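Naphthalene dioxygenase large subunit (Rhodococcus sp., PDB 2B1X) forms the large subunit of a Rieske-type ring-hydroxylating dioxygenase, carrying a [2Fe-2S] cluster and a separate mononuclear iron site. Local coordinates at residues L166-D178 and H242-I254. Residues are numbered along the deposited sequence; the frame is centred on the assembly and turned at random.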
loop_
_atom_site.group_PDB
_atom_site.type_symbol
_atom_site.label_atom_id
_atom_site.label_comp_id
_atom_site.label_asym_id
_atom_site.label_seq_id
_atom_site.Cartn_x
_atom_site.Cartn_y
_atom_site.Cartn_z
ATOM N N LEU A 166 4.930 -38.936 2.316
ATOM C CA LEU A 166 5.673 -38.261 1.255
ATOM C C LEU A 166 5.960 -39.191 0.080
ATOM O O LEU A 166 5.718 -38.834 -1.085
ATOM C CB LEU A 166 6.982 -37.673 1.792
ATOM C CG LEU A 166 7.577 -36.343 1.267
ATOM C CD1 LEU A 166 9.091 -36.444 1.027
ATOM C CD2 LEU A 166 6.868 -35.646 0.040
ATOM N N GLU A 167 6.487 -40.377 0.377
ATOM C CA GLU A 167 6.898 -41.314 -0.691
ATOM C C GLU A 167 5.729 -41.750 -1.570
ATOM O O GLU A 167 5.889 -41.864 -2.780
ATOM C CB GLU A 167 7.690 -42.540 -0.149
ATOM C CG GLU A 167 8.975 -42.169 0.601
ATOM C CD GLU A 167 10.247 -42.922 0.188
ATOM O OE1 GLU A 167 10.198 -43.861 -0.662
ATOM O OE2 GLU A 167 11.324 -42.585 0.756
ATOM N N ASP A 168 4.567 -42.002 -0.967
ATOM C CA ASP A 168 3.349 -42.290 -1.740
ATOM C C ASP A 168 2.910 -41.063 -2.574
ATOM O O ASP A 168 2.495 -41.179 -3.736
ATOM C CB ASP A 168 2.222 -42.740 -0.804
ATOM C CG ASP A 168 2.392 -44.205 -0.325
ATOM O OD1 ASP A 168 3.340 -44.898 -0.739
ATOM O OD2 ASP A 168 1.615 -44.730 0.486
ATOM N N TYR A 169 3.022 -39.886 -1.966
ATOM C CA TYR A 169 2.641 -38.639 -2.631
ATOM C C TYR A 169 3.497 -38.357 -3.869
ATOM O O TYR A 169 2.989 -37.915 -4.914
ATOM C CB TYR A 169 2.750 -37.501 -1.626
ATOM C CG TYR A 169 2.386 -36.121 -2.132
ATOM C CD1 TYR A 169 1.065 -35.719 -2.216
ATOM C CD2 TYR A 169 3.372 -35.219 -2.494
ATOM C CE1 TYR A 169 0.727 -34.421 -2.662
ATOM C CE2 TYR A 169 3.044 -33.929 -2.944
ATOM C CZ TYR A 169 1.721 -33.543 -3.010
ATOM O OH TYR A 169 1.384 -32.266 -3.419
ATOM N N LEU A 170 4.794 -38.605 -3.755
ATOM C CA LEU A 170 5.685 -38.419 -4.881
ATOM C C LEU A 170 5.441 -39.550 -5.891
ATOM O O LEU A 170 5.380 -39.315 -7.121
ATOM C CB LEU A 170 7.137 -38.352 -4.405
ATOM C CG LEU A 170 7.434 -37.159 -3.464
ATOM C CD1 LEU A 170 8.852 -37.294 -2.946
ATOM C CD2 LEU A 170 7.206 -35.776 -4.104
ATOM N N GLY A 171 5.244 -40.771 -5.369
ATOM C CA GLY A 171 4.942 -41.904 -6.224
ATOM C C GLY A 171 5.961 -42.095 -7.332
ATOM O O GLY A 171 7.178 -42.117 -7.085
ATOM N N ASP A 172 5.466 -42.229 -8.566
ATOM C CA ASP A 172 6.307 -42.523 -9.713
ATOM C C ASP A 172 7.276 -41.385 -10.047
ATOM O O ASP A 172 8.277 -41.594 -10.733
ATOM C CB ASP A 172 5.435 -42.828 -10.929
ATOM C CG ASP A 172 4.811 -44.229 -10.882
ATOM O OD1 ASP A 172 5.261 -45.093 -10.104
ATOM O OD2 ASP A 172 3.846 -44.554 -11.612
ATOM N N LEU A 173 6.971 -40.180 -9.564
ATOM C CA LEU A 173 7.877 -39.053 -9.731
ATOM C C LEU A 173 9.261 -39.300 -9.136
ATOM O O LEU A 173 10.248 -38.763 -9.639
ATOM C CB LEU A 173 7.274 -37.786 -9.145
ATOM C CG LEU A 173 7.428 -36.428 -9.820
ATOM C CD1 LEU A 173 8.136 -35.444 -8.900
ATOM C CD2 LEU A 173 8.003 -36.404 -11.241
ATOM N N LYS A 174 9.345 -40.147 -8.104
ATOM C CA LYS A 174 10.633 -40.456 -7.472
ATOM C C LYS A 174 11.708 -40.911 -8.466
ATOM O O LYS A 174 12.875 -40.529 -8.336
ATOM C CB LYS A 174 10.468 -41.465 -6.323
ATOM C CG LYS A 174 9.614 -40.885 -5.163
ATOM C CD LYS A 174 9.746 -41.684 -3.854
ATOM C CE LYS A 174 9.257 -43.136 -3.979
ATOM N NZ LYS A 174 7.872 -43.176 -4.560
ATOM N N PHE A 175 11.310 -41.712 -9.456
ATOM C CA PHE A 175 12.193 -42.187 -10.536
ATOM C C PHE A 175 12.945 -41.043 -11.240
ATOM O O PHE A 175 14.129 -41.159 -11.540
ATOM C CB PHE A 175 11.358 -42.972 -11.555
ATOM C CG PHE A 175 12.140 -43.487 -12.748
ATOM C CD1 PHE A 175 12.357 -42.681 -13.861
ATOM C CD2 PHE A 175 12.616 -44.793 -12.773
ATOM C CE1 PHE A 175 13.066 -43.166 -14.954
ATOM C CE2 PHE A 175 13.311 -45.282 -13.865
ATOM C CZ PHE A 175 13.545 -44.469 -14.957
ATOM N N TYR A 176 12.249 -39.936 -11.454
ATOM C CA TYR A 176 12.781 -38.773 -12.164
ATOM C C TYR A 176 13.500 -37.823 -11.223
ATOM O O TYR A 176 14.516 -37.262 -11.589
ATOM C CB TYR A 176 11.644 -38.053 -12.910
ATOM C CG TYR A 176 10.992 -38.967 -13.912
ATOM C CD1 TYR A 176 9.773 -39.597 -13.631
ATOM C CD2 TYR A 176 11.619 -39.251 -15.133
ATOM C CE1 TYR A 176 9.177 -40.483 -14.558
ATOM C CE2 TYR A 176 11.041 -40.120 -16.048
ATOM C CZ TYR A 176 9.818 -40.733 -15.772
ATOM O OH TYR A 176 9.264 -41.632 -16.699
ATOM N N LEU A 177 12.971 -37.631 -10.026
ATOM C CA LEU A 177 13.671 -36.823 -9.018
ATOM C C LEU A 177 15.086 -37.365 -8.763
ATOM O O LEU A 177 16.040 -36.600 -8.626
ATOM C CB LEU A 177 12.893 -36.782 -7.714
ATOM C CG LEU A 177 11.560 -35.997 -7.735
ATOM C CD1 LEU A 177 10.882 -36.165 -6.360
ATOM C CD2 LEU A 177 11.730 -34.500 -8.077
ATOM N N ASP A 178 15.222 -38.681 -8.721
ATOM C CA ASP A 178 16.550 -39.305 -8.549
ATOM C C ASP A 178 17.566 -38.809 -9.575
ATOM O O ASP A 178 18.734 -38.584 -9.264
ATOM C CB ASP A 178 16.462 -40.829 -8.710
ATOM C CG ASP A 178 15.740 -41.503 -7.566
ATOM O OD1 ASP A 178 15.433 -40.823 -6.541
ATOM O OD2 ASP A 178 15.435 -42.726 -7.633
ATOM N N HIS A 242 7.322 -35.741 -22.661
ATOM C CA HIS A 242 6.369 -35.011 -21.775
ATOM C C HIS A 242 5.713 -36.056 -20.850
ATOM O O HIS A 242 5.002 -36.941 -21.335
ATOM C CB HIS A 242 5.302 -34.364 -22.672
ATOM C CG HIS A 242 4.411 -33.344 -22.007
ATOM N ND1 HIS A 242 4.761 -32.020 -21.889
ATOM C CD2 HIS A 242 3.146 -33.435 -21.537
ATOM C CE1 HIS A 242 3.778 -31.340 -21.327
ATOM N NE2 HIS A 242 2.771 -32.172 -21.123
ATOM N N ILE A 243 5.969 -35.982 -19.536
ATOM C CA ILE A 243 5.626 -37.074 -18.604
ATOM C C ILE A 243 4.836 -36.611 -17.391
ATOM O O ILE A 243 5.177 -35.613 -16.755
ATOM C CB ILE A 243 6.912 -37.770 -18.069
ATOM C CG1 ILE A 243 7.785 -38.312 -19.218
ATOM C CG2 ILE A 243 6.567 -38.833 -16.987
ATOM C CD1 ILE A 243 9.275 -38.020 -19.001
ATOM N N HIS A 244 3.775 -37.329 -17.050
ATOM C CA HIS A 244 3.110 -36.981 -15.810
ATOM C C HIS A 244 2.787 -38.205 -15.018
ATOM O O HIS A 244 2.778 -39.321 -15.525
ATOM C CB HIS A 244 1.882 -36.091 -16.006
ATOM C CG HIS A 244 0.677 -36.805 -16.517
ATOM N ND1 HIS A 244 0.386 -36.916 -17.861
ATOM C CD2 HIS A 244 -0.327 -37.432 -15.863
ATOM C CE1 HIS A 244 -0.751 -37.567 -18.008
ATOM N NE2 HIS A 244 -1.210 -37.886 -16.810
ATOM N N THR A 245 2.444 -37.934 -13.781
ATOM C CA THR A 245 2.358 -38.923 -12.732
ATOM C C THR A 245 1.034 -38.621 -11.991
ATOM O O THR A 245 0.374 -37.650 -12.327
ATOM C CB THR A 245 3.641 -38.621 -11.941
ATOM O OG1 THR A 245 4.567 -39.686 -12.114
ATOM C CG2 THR A 245 3.453 -38.329 -10.470
ATOM N N GLY A 246 0.630 -39.440 -11.022
ATOM C CA GLY A 246 -0.504 -39.093 -10.178
ATOM C C GLY A 246 -0.148 -37.913 -9.262
ATOM O O GLY A 246 0.987 -37.458 -9.270
ATOM N N HIS A 247 -1.109 -37.422 -8.486
ATOM C CA HIS A 247 -0.909 -36.235 -7.598
ATOM C C HIS A 247 -0.437 -34.943 -8.304
ATOM O O HIS A 247 0.273 -34.093 -7.703
ATOM C CB HIS A 247 0.021 -36.532 -6.410
ATOM C CG HIS A 247 -0.291 -37.809 -5.700
ATOM N ND1 HIS A 247 -1.253 -37.895 -4.722
ATOM C CD2 HIS A 247 0.238 -39.043 -5.809
ATOM C CE1 HIS A 247 -1.310 -39.131 -4.260
ATOM N NE2 HIS A 247 -0.413 -39.849 -4.906
ATOM N N GLY A 248 -0.850 -34.765 -9.555
ATOM C CA GLY A 248 -0.599 -33.496 -10.221
ATOM C C GLY A 248 0.822 -33.262 -10.701
ATOM O O GLY A 248 1.083 -32.203 -11.291
ATOM N N HIS A 249 1.729 -34.227 -10.503
ATOM C CA HIS A 249 3.148 -33.991 -10.832
ATOM C C HIS A 249 3.430 -34.224 -12.309
ATOM O O HIS A 249 2.848 -35.122 -12.934
ATOM C CB HIS A 249 4.097 -34.882 -10.042
ATOM C CG HIS A 249 3.843 -34.952 -8.572
ATOM N ND1 HIS A 249 3.788 -33.837 -7.767
ATOM C CD2 HIS A 249 3.687 -36.018 -7.749
ATOM C CE1 HIS A 249 3.601 -34.209 -6.513
ATOM N NE2 HIS A 249 3.522 -35.525 -6.475
ATOM N N GLY A 250 4.353 -33.434 -12.876
ATOM C CA GLY A 250 4.784 -33.709 -14.234
ATOM C C GLY A 250 6.097 -33.019 -14.542
ATOM O O GLY A 250 6.502 -32.086 -13.826
ATOM N N LEU A 251 6.694 -33.417 -15.655
ATOM C CA LEU A 251 7.971 -32.878 -16.128
ATOM C C LEU A 251 8.135 -33.078 -17.628
ATOM O O LEU A 251 7.418 -33.865 -18.245
ATOM C CB LEU A 251 9.142 -33.580 -15.452
ATOM C CG LEU A 251 9.441 -35.049 -15.737
ATOM C CD1 LEU A 251 10.936 -35.337 -15.490
ATOM C CD2 LEU A 251 8.562 -35.997 -14.909
ATOM N N GLY A 252 9.103 -32.374 -18.201
ATOM C CA GLY A 252 9.528 -32.637 -19.574
ATOM C C GLY A 252 11.027 -32.784 -19.627
ATOM O O GLY A 252 11.724 -32.181 -18.832
ATOM N N ILE A 253 11.503 -33.611 -20.566
ATOM C CA ILE A 253 12.919 -33.841 -20.780
ATOM C C ILE A 253 13.203 -33.610 -22.264
ATOM O O ILE A 253 12.551 -34.228 -23.134
ATOM C CB ILE A 253 13.292 -35.302 -20.377
ATOM C CG1 ILE A 253 12.763 -35.621 -18.973
ATOM C CG2 ILE A 253 14.836 -35.533 -20.510
ATOM C CD1 ILE A 253 13.065 -37.029 -18.451
ATOM N N ILE A 254 14.141 -32.715 -22.548
ATOM C CA ILE A 254 14.486 -32.374 -23.924
ATOM C C ILE A 254 15.978 -32.639 -24.196
ATOM O O ILE A 254 16.827 -32.318 -23.370
ATOM C CB ILE A 254 14.128 -30.908 -24.251
ATOM C CG1 ILE A 254 12.631 -30.659 -24.085
ATOM C CG2 ILE A 254 14.563 -30.570 -25.711
ATOM C CD1 ILE A 254 12.195 -29.165 -24.259
#
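H249 reaches across to Y169 in two ways at once. Its NE2 donates a hydrogen bond to Y169 O at 2.9 Å; the carbonyl oxygen lies almost in the imidazole plane, while the donor stands above the carbonyl plane and the N-H...O angle is 146°, a moderately bent bond. The same ring turns its edge to the face of the Y169 ring, the planes at 81° and H249 CE1 3.6 Å from Y169 CE2. Histidine suits this place because both its nitrogens find partners: ND1 bonds to F299, whose carbonyl also receives the Y169 hydroxyl. H247 completes the aromatic cluster, offering a ring face to Y169 CA, 4.1 Å from the centroid.

Residues 242-254 form a β-hairpin, closed by a type I' turn from G246 to H249, in the large antiparallel sheet of the catalytic domain, a Bet v 1-like fold; the two short helices of 166-178, broken at G171, pack against it.

Apolar packing continues along the hairpin. L173 sets CG against H249 CB and CD2 against L251 CD2, the latter pair 3.7 Å apart. With CG anti to its carbonyl carbon (chi1 -60°), Y176 lays its ring over L251, whose CD2 sits beneath one face, 4.3 Å from the centroid. I243 CG2 meets the far end of that ring, 3.9 Å from Y176 CE1; tyrosine can fill this apolar site because its hydroxyl is hydrogen-bonded to P411 and W408.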